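Mandelate racemase / muconate lactonizing enzyme family protein (Agrobacterium tumefaciens, PDB 4DXK) belongs to the mandelate racemase subgroup of the enolase superfamily and probably acts as a metal-dependent lyase or racemase on an unidentified acid. Local coordinates at residues E198-I203 and T234-F239; T238-D243 and A285-L290; W274-L279 and R302-M307; M307-H312 and N335-L340. All coordinates share one frame; numbering follows the deposited sequence.

Contact 1 (E198-I203 and T234-F239); sequences EPFEKI and TPYQTF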
loop_
_atom_site.group_PDB
_atom_site.type_symbol
_atom_site.label_atom_id
_atom_site.label_comp_id
_atom_site.label_asym_id
_atom_site.label_seq_id
_atom_site.Cartn_x
_atom_site.Cartn_y
_atom_site.Cartn_z
ATOM N N GLU A 198 12.154 31.558 21.483
ATOM C CA GLU A 198 11.839 32.668 22.379
ATOM C C GLU A 198 10.688 33.597 21.945
ATOM O O GLU A 198 9.898 34.008 22.790
ATOM C CB GLU A 198 13.109 33.443 22.729
ATOM C CG GLU A 198 14.085 32.607 23.558
ATOM C CD GLU A 198 15.214 33.420 24.160
ATOM O OE1 GLU A 198 15.755 34.299 23.460
ATOM O OE2 GLU A 198 15.557 33.171 25.334
ATOM N N PRO A 199 10.565 33.913 20.639
ATOM C CA PRO A 199 9.401 34.726 20.265
ATOM C C PRO A 199 8.066 34.058 20.602
ATOM O O PRO A 199 7.111 34.754 20.940
ATOM C CB PRO A 199 9.545 34.866 18.748
ATOM C CG PRO A 199 11.006 34.736 18.499
ATOM C CD PRO A 199 11.509 33.758 19.515
ATOM N N PHE A 200 7.996 32.734 20.483
ATOM C CA PHE A 200 6.771 32.022 20.824
ATOM C C PHE A 200 6.465 32.166 22.317
ATOM O O PHE A 200 5.317 32.401 22.706
ATOM C CB PHE A 200 6.884 30.551 20.426
ATOM C CG PHE A 200 7.089 30.346 18.952
ATOM C CD1 PHE A 200 6.005 30.239 18.095
ATOM C CD2 PHE A 200 8.370 30.286 18.420
ATOM C CE1 PHE A 200 6.196 30.065 16.732
ATOM C CE2 PHE A 200 8.565 30.114 17.062
ATOM C CZ PHE A 200 7.481 30.003 16.217
ATOM N N GLU A 201 7.495 32.017 23.146
ATOM C CA GLU A 201 7.358 32.189 24.589
ATOM C C GLU A 201 6.847 33.584 24.910
ATOM O O GLU A 201 5.932 33.757 25.717
ATOM C CB GLU A 201 8.708 31.978 25.270
ATOM C CG GLU A 201 9.218 30.557 25.205
ATOM C CD GLU A 201 10.726 30.473 25.321
ATOM O OE1 GLU A 201 11.324 31.309 26.034
ATOM O OE2 GLU A 201 11.309 29.566 24.692
ATOM N N LYS A 202 7.448 34.580 24.270
ATOM C CA LYS A 202 7.100 35.974 24.534
ATOM C C LYS A 202 5.663 36.291 24.104
ATOM O O LYS A 202 4.930 36.971 24.820
ATOM C CB LYS A 202 8.106 36.927 23.875
ATOM C CG LYS A 202 9.545 36.754 24.374
ATOM C CD LYS A 202 10.466 37.876 23.898
ATOM C CE LYS A 202 11.870 37.356 23.590
ATOM N NZ LYS A 202 12.482 36.654 24.750
ATOM N N ILE A 203 5.244 35.778 22.951
ATOM C CA ILE A 203 3.872 35.996 22.499
ATOM C C ILE A 203 2.870 35.350 23.450
ATOM O O ILE A 203 1.890 35.982 23.847
ATOM C CB ILE A 203 3.647 35.453 21.071
ATOM C CG1 ILE A 203 4.455 36.270 20.063
ATOM C CG2 ILE A 203 2.164 35.493 20.711
ATOM C CD1 ILE A 203 4.609 35.600 18.703
ATOM N N THR A 234 5.904 22.028 19.736
ATOM C CA THR A 234 4.704 21.475 20.367
ATOM C C THR A 234 4.126 22.305 21.534
ATOM O O THR A 234 2.916 22.532 21.564
ATOM C CB THR A 234 4.921 20.006 20.809
ATOM O OG1 THR A 234 5.304 19.221 19.673
ATOM C CG2 THR A 234 3.655 19.422 21.411
ATOM N N PRO A 235 4.971 22.780 22.475
ATOM C CA PRO A 235 4.386 23.476 23.633
ATOM C C PRO A 235 3.712 24.804 23.295
ATOM O O PRO A 235 3.037 25.361 24.157
ATOM C CB PRO A 235 5.597 23.747 24.536
ATOM C CG PRO A 235 6.638 22.782 24.106
ATOM C CD PRO A 235 6.426 22.590 22.633
ATOM N N TYR A 236 3.892 25.319 22.083
ATOM C CA TYR A 236 3.434 26.671 21.779
ATOM C C TYR A 236 2.128 26.745 21.004
ATOM O O TYR A 236 1.683 27.833 20.638
ATOM C CB TYR A 236 4.543 27.467 21.096
ATOM C CG TYR A 236 5.807 27.442 21.914
ATOM C CD1 TYR A 236 5.939 28.241 23.041
ATOM C CD2 TYR A 236 6.851 26.581 21.593
ATOM C CE1 TYR A 236 7.085 28.201 23.811
ATOM C CE2 TYR A 236 7.999 26.537 22.354
ATOM C CZ TYR A 236 8.109 27.351 23.462
ATOM O OH TYR A 236 9.253 27.311 24.226
ATOM N N GLN A 237 1.513 25.589 20.772
ATOM C CA GLN A 237 0.213 25.528 20.102
ATOM C C GLN A 237 0.208 26.310 18.789
ATOM O O GLN A 237 -0.635 27.178 18.576
ATOM C CB GLN A 237 -0.899 26.054 21.019
ATOM C CG GLN A 237 -1.041 25.289 22.330
ATOM C CD GLN A 237 -0.146 25.824 23.436
ATOM O OE1 GLN A 237 0.021 27.038 23.594
ATOM N NE2 GLN A 237 0.436 24.915 24.212
ATOM N N THR A 238 1.162 26.004 17.917
ATOM C CA THR A 238 1.245 26.683 16.633
ATOM C C THR A 238 0.064 26.315 15.730
ATOM O O THR A 238 -0.503 25.228 15.842
ATOM C CB THR A 238 2.581 26.393 15.950
ATOM O OG1 THR A 238 2.771 24.975 15.873
ATOM C CG2 THR A 238 3.719 27.011 16.749
ATOM N N PHE A 239 -0.307 27.234 14.851
ATOM C CA PHE A 239 -1.510 27.079 14.041
ATOM C C PHE A 239 -1.242 26.323 12.743
ATOM O O PHE A 239 -2.016 25.448 12.351
ATOM C CB PHE A 239 -2.094 28.456 13.737
ATOM C CG PHE A 239 -3.439 28.417 13.077
ATOM C CD1 PHE A 239 -4.561 28.006 13.782
ATOM C CD2 PHE A 239 -3.584 28.796 11.750
ATOM C CE1 PHE A 239 -5.813 27.980 13.179
ATOM C CE2 PHE A 239 -4.832 28.783 11.142
ATOM C CZ PHE A 239 -5.946 28.365 11.856
#

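Contact 2 (T238-D243 and A285-L290); sequences TFWHED and AGVVML. With NA (sodium ion), chain C.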
loop_
_atom_site.group_PDB
_atom_site.type_symbol
_atom_site.label_atom_id
_atom_site.label_comp_id
_atom_site.label_asym_id
_atom_site.label_seq_id
_atom_site.Cartn_x
_atom_site.Cartn_y
_atom_site.Cartn_z
ATOM N N THR A 238 1.162 26.004 17.917
ATOM C CA THR A 238 1.245 26.683 16.633
ATOM C C THR A 238 0.064 26.315 15.730
ATOM O O THR A 238 -0.503 25.228 15.842
ATOM C CB THR A 238 2.581 26.393 15.950
ATOM O OG1 THR A 238 2.771 24.975 15.873
ATOM C CG2 THR A 238 3.719 27.011 16.749
ATOM N N PHE A 239 -0.307 27.234 14.851
ATOM C CA PHE A 239 -1.510 27.079 14.041
ATOM C C PHE A 239 -1.242 26.323 12.743
ATOM O O PHE A 239 -2.016 25.448 12.351
ATOM C CB PHE A 239 -2.094 28.456 13.737
ATOM C CG PHE A 239 -3.439 28.417 13.077
ATOM C CD1 PHE A 239 -4.561 28.006 13.782
ATOM C CD2 PHE A 239 -3.584 28.796 11.750
ATOM C CE1 PHE A 239 -5.813 27.980 13.179
ATOM C CE2 PHE A 239 -4.832 28.783 11.142
ATOM C CZ PHE A 239 -5.946 28.365 11.856
ATOM N N TRP A 240 -0.152 26.677 12.069
ATOM C CA TRP A 240 0.288 25.934 10.893
ATOM C C TRP A 240 1.789 26.050 10.730
ATOM O O TRP A 240 2.399 26.979 11.269
ATOM C CB TRP A 240 -0.496 26.339 9.638
ATOM C CG TRP A 240 -0.163 27.622 8.897
ATOM C CD1 TRP A 240 1.074 28.132 8.575
ATOM C CD2 TRP A 240 -1.123 28.498 8.295
ATOM N NE1 TRP A 240 0.928 29.281 7.817
ATOM C CE2 TRP A 240 -0.411 29.513 7.626
ATOM C CE3 TRP A 240 -2.520 28.523 8.264
ATOM C CZ2 TRP A 240 -1.057 30.556 6.947
ATOM C CZ3 TRP A 240 -3.154 29.537 7.568
ATOM C CH2 TRP A 240 -2.423 30.541 6.926
ATOM N N HIS A 241 2.376 25.098 10.011
ATOM C CA HIS A 241 3.803 25.092 9.704
ATOM C C HIS A 241 3.933 25.164 8.200
ATOM O O HIS A 241 3.648 24.189 7.487
ATOM C CB HIS A 241 4.482 23.836 10.252
ATOM C CG HIS A 241 4.563 23.806 11.746
ATOM N ND1 HIS A 241 5.060 22.725 12.445
ATOM C CD2 HIS A 241 4.212 24.723 12.680
ATOM C CE1 HIS A 241 5.006 22.975 13.742
ATOM N NE2 HIS A 241 4.489 24.179 13.912
ATOM N N GLU A 242 4.331 26.335 7.718
ATOM C CA GLU A 242 4.288 26.646 6.294
ATOM C C GLU A 242 5.631 26.386 5.630
ATOM O O GLU A 242 6.679 26.849 6.104
ATOM C CB GLU A 242 3.881 28.107 6.117
ATOM C CG GLU A 242 3.727 28.563 4.668
ATOM C CD GLU A 242 3.163 29.968 4.572
ATOM O OE1 GLU A 242 2.541 30.443 5.545
ATOM O OE2 GLU A 242 3.356 30.627 3.526
ATOM N N ASP A 243 5.590 25.648 4.526
ATOM C CA ASP A 243 6.780 25.339 3.736
ATOM C C ASP A 243 7.952 24.882 4.610
ATOM O O ASP A 243 9.043 25.448 4.549
ATOM C CB ASP A 243 7.140 26.535 2.849
ATOM C CG ASP A 243 6.136 26.747 1.741
ATOM O OD1 ASP A 243 5.537 25.751 1.315
ATOM O OD2 ASP A 243 5.941 27.893 1.298
ATOM N N ALA A 285 -1.538 16.605 3.275
ATOM C CA ALA A 285 -1.922 17.989 3.015
ATOM C C ALA A 285 -2.679 18.577 4.200
ATOM O O ALA A 285 -3.451 17.884 4.859
ATOM C CB ALA A 285 -2.764 18.082 1.749
ATOM N N GLY A 286 -2.479 19.864 4.448
ATOM C CA GLY A 286 -3.156 20.559 5.533
ATOM C C GLY A 286 -3.841 21.799 4.995
ATOM O O GLY A 286 -4.814 21.717 4.237
ATOM N N VAL A 287 -3.348 22.964 5.395
ATOM C CA VAL A 287 -3.845 24.209 4.832
ATOM C C VAL A 287 -3.270 24.339 3.429
ATOM O O VAL A 287 -2.046 24.282 3.243
ATOM C CB VAL A 287 -3.439 25.416 5.674
ATOM C CG1 VAL A 287 -4.010 26.685 5.070
ATOM C CG2 VAL A 287 -3.921 25.240 7.112
ATOM N N VAL A 288 -4.148 24.468 2.439
ATOM C CA VAL A 288 -3.727 24.559 1.051
ATOM C C VAL A 288 -3.450 26.021 0.732
ATOM O O VAL A 288 -4.359 26.860 0.677
ATOM C CB VAL A 288 -4.767 23.928 0.107
ATOM C CG1 VAL A 288 -4.396 24.171 -1.357
ATOM C CG2 VAL A 288 -4.902 22.428 0.404
ATOM N N MET A 289 -2.166 26.320 0.546
ATOM C CA MET A 289 -1.703 27.672 0.253
ATOM C C MET A 289 -1.417 27.773 -1.219
ATOM O O MET A 289 -0.949 26.823 -1.842
ATOM C CB MET A 289 -0.405 27.973 0.988
ATOM C CG MET A 289 -0.371 27.446 2.362
ATOM S SD MET A 289 -1.422 28.327 3.522
ATOM C CE MET A 289 -0.690 29.969 3.493
ATOM N N LEU A 290 -1.683 28.944 -1.774
ATOM C CA LEU A 290 -1.351 29.197 -3.166
ATOM C C LEU A 290 -1.131 30.692 -3.313
ATOM O O LEU A 290 -1.571 31.470 -2.463
ATOM C CB LEU A 290 -2.468 28.705 -4.090
ATOM C CG LEU A 290 -3.886 29.238 -3.885
ATOM C CD1 LEU A 290 -4.081 30.613 -4.504
ATOM C CD2 LEU A 290 -4.900 28.269 -4.469
HETATM NA NA NA C . 4.997 32.065 2.742
HETATM O O HOH W 1 6.451 30.295 2.334
HETATM O O HOH W 2 6.664 33.477 1.858
#

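Contact 3 (W274-L279 and R302-M307); sequences WAFRDL and RKIASM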
loop_
_atom_site.group_PDB
_atom_site.type_symbol
_atom_site.label_atom_id
_atom_site.label_comp_id
_atom_site.label_asym_id
_atom_site.label_seq_id
_atom_site.Cartn_x
_atom_site.Cartn_y
_atom_site.Cartn_z
ATOM N N TRP A 274 -2.275 20.393 -10.933
ATOM C CA TRP A 274 -1.588 19.108 -10.933
ATOM C C TRP A 274 -0.600 18.992 -9.775
ATOM O O TRP A 274 -0.462 17.916 -9.175
ATOM C CB TRP A 274 -0.939 18.837 -12.305
ATOM C CG TRP A 274 -2.004 18.598 -13.340
ATOM C CD1 TRP A 274 -2.538 17.395 -13.696
ATOM C CD2 TRP A 274 -2.723 19.591 -14.088
ATOM N NE1 TRP A 274 -3.531 17.575 -14.621
ATOM C CE2 TRP A 274 -3.671 18.913 -14.875
ATOM C CE3 TRP A 274 -2.654 20.985 -14.173
ATOM C CZ2 TRP A 274 -4.542 19.581 -15.743
ATOM C CZ3 TRP A 274 -3.523 21.649 -15.030
ATOM C CH2 TRP A 274 -4.450 20.944 -15.810
ATOM N N ALA A 275 0.069 20.085 -9.427
ATOM C CA ALA A 275 0.926 20.072 -8.243
ATOM C C ALA A 275 0.108 19.861 -6.975
ATOM O O ALA A 275 0.546 19.189 -6.041
ATOM C CB ALA A 275 1.748 21.357 -8.138
ATOM N N PHE A 276 -1.087 20.440 -6.950
ATOM C CA PHE A 276 -1.951 20.306 -5.783
ATOM C C PHE A 276 -2.611 18.935 -5.703
ATOM O O PHE A 276 -2.815 18.420 -4.604
ATOM C CB PHE A 276 -2.929 21.486 -5.684
ATOM C CG PHE A 276 -2.237 22.746 -5.270
ATOM C CD1 PHE A 276 -2.081 23.050 -3.934
ATOM C CD2 PHE A 276 -1.652 23.581 -6.211
ATOM C CE1 PHE A 276 -1.392 24.193 -3.539
ATOM C CE2 PHE A 276 -0.958 24.728 -5.818
ATOM C CZ PHE A 276 -0.826 25.033 -4.487
ATOM N N ARG A 277 -2.883 18.313 -6.848
ATOM C CA ARG A 277 -3.243 16.895 -6.831
ATOM C C ARG A 277 -2.133 16.078 -6.175
ATOM O O ARG A 277 -2.388 15.245 -5.303
ATOM C CB ARG A 277 -3.498 16.375 -8.246
ATOM C CG ARG A 277 -3.450 14.846 -8.356
ATOM C CD ARG A 277 -3.778 14.358 -9.763
ATOM N NE ARG A 277 -3.394 12.953 -9.925
ATOM C CZ ARG A 277 -3.120 12.359 -11.082
ATOM N NH1 ARG A 277 -3.220 13.011 -12.224
ATOM N NH2 ARG A 277 -2.739 11.088 -11.084
ATOM N N ASP A 278 -0.896 16.317 -6.597
ATOM C CA ASP A 278 0.237 15.595 -6.032
ATOM C C ASP A 278 0.306 15.814 -4.516
ATOM O O ASP A 278 0.557 14.877 -3.754
ATOM C CB ASP A 278 1.553 16.052 -6.685
ATOM C CG ASP A 278 1.696 15.609 -8.140
ATOM O OD1 ASP A 278 0.882 14.804 -8.641
ATOM O OD2 ASP A 278 2.667 16.079 -8.773
ATOM N N LEU A 279 0.085 17.047 -4.067
ATOM C CA LEU A 279 0.109 17.349 -2.645
ATOM C C LEU A 279 -0.993 16.588 -1.913
ATOM O O LEU A 279 -0.760 15.952 -0.883
ATOM C CB LEU A 279 -0.041 18.855 -2.429
ATOM C CG LEU A 279 -0.160 19.336 -0.988
ATOM C CD1 LEU A 279 1.112 19.042 -0.218
ATOM C CD2 LEU A 279 -0.508 20.807 -0.947
ATOM N N ARG A 302 -8.948 28.891 -8.498
ATOM C CA ARG A 302 -10.327 28.593 -8.141
ATOM C C ARG A 302 -10.566 27.082 -8.160
ATOM O O ARG A 302 -11.363 26.549 -7.381
ATOM C CB ARG A 302 -11.324 29.352 -9.048
ATOM C CG ARG A 302 -11.460 28.842 -10.470
ATOM C CD ARG A 302 -12.077 29.909 -11.361
ATOM N NE ARG A 302 -12.350 29.486 -12.725
ATOM C CZ ARG A 302 -13.571 29.364 -13.235
ATOM N NH1 ARG A 302 -14.646 29.579 -12.480
ATOM N NH2 ARG A 302 -13.718 29.012 -14.504
ATOM N N LYS A 303 -9.889 26.395 -9.067
ATOM C CA LYS A 303 -10.048 24.955 -9.210
ATOM C C LYS A 303 -9.277 24.230 -8.106
ATOM O O LYS A 303 -9.732 23.206 -7.592
ATOM C CB LYS A 303 -9.598 24.527 -10.610
ATOM C CG LYS A 303 -10.441 25.190 -11.700
ATOM C CD LYS A 303 -9.865 25.053 -13.096
ATOM C CE LYS A 303 -10.630 25.977 -14.049
ATOM N NZ LYS A 303 -10.082 25.885 -15.432
ATOM N N ILE A 304 -8.112 24.751 -7.740
ATOM C CA ILE A 304 -7.379 24.218 -6.591
ATOM C C ILE A 304 -8.224 24.320 -5.325
ATOM O O ILE A 304 -8.299 23.378 -4.527
ATOM C CB ILE A 304 -6.033 24.950 -6.412
ATOM C CG1 ILE A 304 -5.080 24.595 -7.561
ATOM C CG2 ILE A 304 -5.400 24.606 -5.068
ATOM C CD1 ILE A 304 -3.980 25.615 -7.795
ATOM N N ALA A 305 -8.885 25.455 -5.149
ATOM C CA ALA A 305 -9.709 25.647 -3.962
ATOM C C ALA A 305 -10.854 24.642 -3.860
ATOM O O ALA A 305 -11.096 24.069 -2.794
ATOM C CB ALA A 305 -10.244 27.069 -3.907
ATOM N N SER A 306 -11.572 24.423 -4.956
ATOM C CA SER A 306 -12.720 23.518 -4.896
ATOM C C SER A 306 -12.287 22.068 -4.710
ATOM O O SER A 306 -13.014 21.274 -4.110
ATOM C CB SER A 306 -13.629 23.669 -6.125
ATOM O OG SER A 306 -12.951 23.369 -7.335
ATOM N N MET A 307 -11.104 21.733 -5.218
ATOM C CA MET A 307 -10.520 20.409 -5.022
ATOM C C MET A 307 -10.031 20.233 -3.575
ATOM O O MET A 307 -10.204 19.161 -2.988
ATOM C CB MET A 307 -9.396 20.175 -6.039
ATOM C CG MET A 307 -8.707 18.815 -5.928
ATOM S SD MET A 307 -7.396 18.546 -7.144
ATOM C CE MET A 307 -7.650 19.988 -8.195
#

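Contact 4 (M307-H312 and N335-L340); sequences MAEAWH and NAPNAL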
loop_
_atom_site.group_PDB
_atom_site.type_symbol
_atom_site.label_atom_id
_atom_site.label_comp_id
_atom_site.label_asym_id
_atom_site.label_seq_id
_atom_site.Cartn_x
_atom_site.Cartn_y
_atom_site.Cartn_z
ATOM N N MET A 307 -11.104 21.733 -5.218
ATOM C CA MET A 307 -10.520 20.409 -5.022
ATOM C C MET A 307 -10.031 20.233 -3.575
ATOM O O MET A 307 -10.204 19.161 -2.988
ATOM C CB MET A 307 -9.396 20.175 -6.039
ATOM C CG MET A 307 -8.707 18.815 -5.928
ATOM S SD MET A 307 -7.396 18.546 -7.144
ATOM C CE MET A 307 -7.650 19.988 -8.195
ATOM N N ALA A 308 -9.442 21.267 -2.980
ATOM C CA ALA A 308 -9.075 21.199 -1.566
ATOM C C ALA A 308 -10.307 20.939 -0.692
ATOM O O ALA A 308 -10.260 20.167 0.272
ATOM C CB ALA A 308 -8.361 22.464 -1.143
ATOM N N GLU A 309 -11.425 21.564 -1.050
ATOM C CA GLU A 309 -12.665 21.369 -0.310
ATOM C C GLU A 309 -13.140 19.926 -0.383
ATOM O O GLU A 309 -13.708 19.398 0.576
ATOM C CB GLU A 309 -13.739 22.346 -0.809
ATOM C CG GLU A 309 -14.992 22.350 0.059
ATOM C CD GLU A 309 -16.033 23.373 -0.360
ATOM O OE1 GLU A 309 -15.873 24.009 -1.418
ATOM O OE2 GLU A 309 -17.020 23.534 0.387
ATOM N N ALA A 310 -12.891 19.274 -1.519
ATOM C CA ALA A 310 -13.221 17.865 -1.660
ATOM C C ALA A 310 -12.440 17.011 -0.662
ATOM O O ALA A 310 -12.896 15.942 -0.262
ATOM C CB ALA A 310 -12.983 17.378 -3.096
ATOM N N TRP A 311 -11.254 17.486 -0.267
ATOM C CA TRP A 311 -10.427 16.819 0.744
ATOM C C TRP A 311 -10.694 17.329 2.165
ATOM O O TRP A 311 -9.968 16.998 3.086
ATOM C CB TRP A 311 -8.931 16.914 0.391
ATOM C CG TRP A 311 -8.444 15.732 -0.413
ATOM C CD1 TRP A 311 -7.663 14.697 0.044
ATOM C CD2 TRP A 311 -8.725 15.440 -1.789
ATOM N NE1 TRP A 311 -7.436 13.801 -0.971
ATOM C CE2 TRP A 311 -8.085 14.222 -2.100
ATOM C CE3 TRP A 311 -9.463 16.085 -2.788
ATOM C CZ2 TRP A 311 -8.150 13.644 -3.374
ATOM C CZ3 TRP A 311 -9.529 15.501 -4.049
ATOM C CH2 TRP A 311 -8.879 14.297 -4.328
ATOM N N HIS A 312 -11.747 18.124 2.343
ATOM C CA HIS A 312 -12.103 18.663 3.661
ATOM C C HIS A 312 -11.048 19.628 4.214
ATOM O O HIS A 312 -10.918 19.772 5.437
ATOM C CB HIS A 312 -12.355 17.545 4.692
ATOM C CG HIS A 312 -13.374 16.535 4.265
ATOM N ND1 HIS A 312 -14.682 16.870 3.994
ATOM C CD2 HIS A 312 -13.285 15.195 4.092
ATOM C CE1 HIS A 312 -15.353 15.785 3.655
ATOM N NE2 HIS A 312 -14.529 14.753 3.707
ATOM N N ASN A 335 -15.330 34.349 -2.297
ATOM C CA ASN A 335 -16.114 33.343 -2.993
ATOM C C ASN A 335 -15.942 31.921 -2.451
ATOM O O ASN A 335 -16.916 31.219 -2.207
ATOM C CB ASN A 335 -15.804 33.325 -4.489
ATOM C CG ASN A 335 -16.321 32.080 -5.145
ATOM O OD1 ASN A 335 -15.552 31.142 -5.414
ATOM N ND2 ASN A 335 -17.627 32.016 -5.336
ATOM N N ALA A 336 -14.701 31.472 -2.303
ATOM C CA ALA A 336 -14.456 30.059 -2.028
ATOM C C ALA A 336 -14.998 29.688 -0.658
ATOM O O ALA A 336 -14.567 30.249 0.336
ATOM C CB ALA A 336 -12.979 29.755 -2.107
ATOM N N PRO A 337 -15.940 28.732 -0.587
ATOM C CA PRO A 337 -16.492 28.417 0.734
ATOM C C PRO A 337 -15.444 27.963 1.743
ATOM O O PRO A 337 -15.598 28.212 2.939
ATOM C CB PRO A 337 -17.506 27.305 0.431
ATOM C CG PRO A 337 -17.982 27.651 -0.950
ATOM C CD PRO A 337 -16.722 28.105 -1.669
ATOM N N ASN A 338 -14.360 27.355 1.273
ATOM C CA ASN A 338 -13.310 26.867 2.164
ATOM C C ASN A 338 -12.146 27.838 2.346
ATOM O O ASN A 338 -11.107 27.439 2.854
ATOM C CB ASN A 338 -12.780 25.501 1.704
ATOM C CG ASN A 338 -12.090 25.567 0.364
ATOM O OD1 ASN A 338 -12.457 26.384 -0.484
ATOM N ND2 ASN A 338 -11.094 24.709 0.155
ATOM N N ALA A 339 -12.301 29.106 1.962
ATOM C CA ALA A 339 -11.251 30.084 2.281
ATOM C C ALA A 339 -11.231 30.339 3.791
ATOM O O ALA A 339 -12.261 30.651 4.394
ATOM C CB ALA A 339 -11.452 31.382 1.523
ATOM N N LEU A 340 -10.056 30.208 4.391
ATOM C CA LEU A 340 -9.902 30.266 5.841
ATOM C C LEU A 340 -9.546 31.658 6.339
ATOM O O LEU A 340 -10.129 32.168 7.297
ATOM C CB LEU A 340 -8.805 29.277 6.249
ATOM C CG LEU A 340 -8.437 29.194 7.726
ATOM C CD1 LEU A 340 -9.599 28.657 8.550
ATOM C CD2 LEU A 340 -7.222 28.309 7.903
HETATM O O HOH W 3 -14.110 25.873 -2.606
#

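Contact 1 (E198-I203 and T234-F239)
In the outer layer of the enolase-superfamily barrel, where helices wrap a ring of parallel strands, Phe200 of helix 190-207 meets Tyr236 in the loop leading from helix 223-232 into strand 240-242. The backbones come closest at this pair, with CA of Phe200 6.4 Å from CA of Tyr236. The main touch is that of a methylene on a ring: Phe200 CB stands 3.6 Å from Tyr236 CG, over one face of the phenol and displaced toward its rim. This is a CH-pi contact, 25° off the ring normal. Pro235 CB backs the opposite face, holding the phenol between the helix and the residue that precedes it in the chain. The two aromatic rings are inclined by 39°, their centroids 5.8 Å apart. With CG anti to its own carbonyl carbon (chi1 -61°), the Phe200 ring continues past Tyr236 CB toward the barrel, packing on Ile213 and Val215 of strand 212-216. There Thr238 CG2 adds a methyl 3.9 Å from Phe200 CE1, while its hydroxyl pairs with His241. A polar tie reinforces the seam, Arg204 of the same helix binding the carbonyl of Tyr236. At the outer end Glu201, in the conformer described, lays CG 3.5 Å from Tyr236 CE1 and brings OE2 to 3.1 Å from Tyr236 OH.

Contact 2 (T238-D243 and A285-L290)
A thioether lies over an indole here, beside a metal-binding carboxylate. Met289 SD sits 4.3 Å from the centroid of the Trp240 six-membered ring, 17° off its normal, in a Met-aromatic contact. The side chains approach from opposite directions, and in the Met289 conformer described, bends at chi2 and chi3 bring CE to 3.5 Å from Trp240 CZ2. At Trp240 CE3, on the same ring, Val287 CG2 comes to 3.8 Å. All this happens between side chains inside the barrel: strands 240-242 and 287-290 are separated in the sheet by strand 264-266, and their axes come no nearer than 9.3 Å, inclined by 35°. The indole also serves the active-site end: NE1 donates to Glu242 OE1 in a bent bond (3.0 Å, N-H...O 139°) that meets the anti side somewhat out of the carboxylate plane. Lys172 forms a salt bridge to the same oxygen, which should help fix the group's rotation. Glu242 OE2 binds the sodium ion at 2.3 Å, in a site shared with Glu216, Glu268 and two waters, the glutamates standing at or just beyond the C-terminal ends of successive strands, as usual in this superfamily. One water donates to Asp243 OD2 at 2.7 Å.

Contact 3 (W274-L279 and R302-M307)
Two consecutive barrel helices, 272-281 and 297-310, run next to each other, with Phe276 CA 6.7 Å from Ile304 CA and Arg277 CA 8.3 Å from Met307 CA. Between them in sequence comes strand 287-290, and both helices lie against its outer side, as expected of successive beta-alpha units in a barrel. The seam is carried by one aromatic and one branched side chain. Ile304 CG2 lies over a face of the Phe276 ring, 4.0 Å from its centroid and 22° off the normal, a CH-pi contact shifted toward the rim. The other branch of the isoleucine reaches along the same ring: CG1 is anti to the carbonyl carbon (chi1 -69°) and carries CD1 to 3.5 Å from Phe276 CD2. Both branches of Ile304 thus lie on one side of the Phe276 ring, and the pair rests together on Val288 and Leu290 of the strand. One turn further on, Met307 SD, in the conformer described, approaches the backbone of Arg277, 4.5 Å from its CA. The guanidinium of Arg277 leads elsewhere, to Glu281, to Ala310 of a neighbouring subunit and to Ser252 of another, while Lys303 forms a salt bridge with Asp62. No hydrogen bond crosses between the segments, so their packing probably rests on dispersion and the burial of apolar surface, while the charged ends find partners elsewhere, some in this chain and some in neighbouring subunits.

Contact 4 (M307-H312 and N335-L340)
At the C-terminal end of helix 297-310, Ala308 and Glu309 meet Pro337 and Asn338, the central pair of a type I beta turn that runs from Ala336 to Ala339. The Asn338 amide carries most of the contact. Its CG lies between the backbone N and the carbonyl carbon (chi1 65°), which lays the amide against the helix, with ND2 3.8 Å from Ala308 CB and 3.7 Å from Glu309 CB. That nitrogen does not bond to Glu309 N, also a donor; it is satisfied instead by the carbonyls of Ala305 and Leu313, on either side of the helix end in sequence. The Glu309 carboxylate stacks nearly parallel to the amide, their planes 12° apart. A water joins the two groups, donating to Glu309 OE1 at 2.8 Å and to Asn338 OD1 at 2.7 Å, so that both its protons are spent. The other carboxylate oxygen, Glu309 OE2, comes 3.8 Å from Pro337 CB, and OE1 has a further partner, Arg273 of a neighbouring subunit. His312, at positive phi, returns its N to Glu309 O at 2.9 Å, while Leu313 N reaches Ala308 O: the Schellman motif by which helices commonly end, here as the chain turns back toward barrel strand 315-317.

All four contacts belong to the barrel domain and sample it at different depths. Contact 1 lies on the periphery, and its loop runs straight into strand 240-242 of contact 2, in the interior, their centres about 16 Å apart. Contacts 2 and 3 alternate along the chain: strand 287-290 follows one helix of contact 3 and precedes the other, with contact 3 on its outer side and contact 2 on its inner side. Contact 4 continues along helix 297-310, sharing Met307 with contact 3, their centres about 10 Å apart; Ala305 CB also packs on Ala336 CB. Contacts 3 and 4 both border the same neighbouring subunit, while contact 2 holds one ligand of the sodium site.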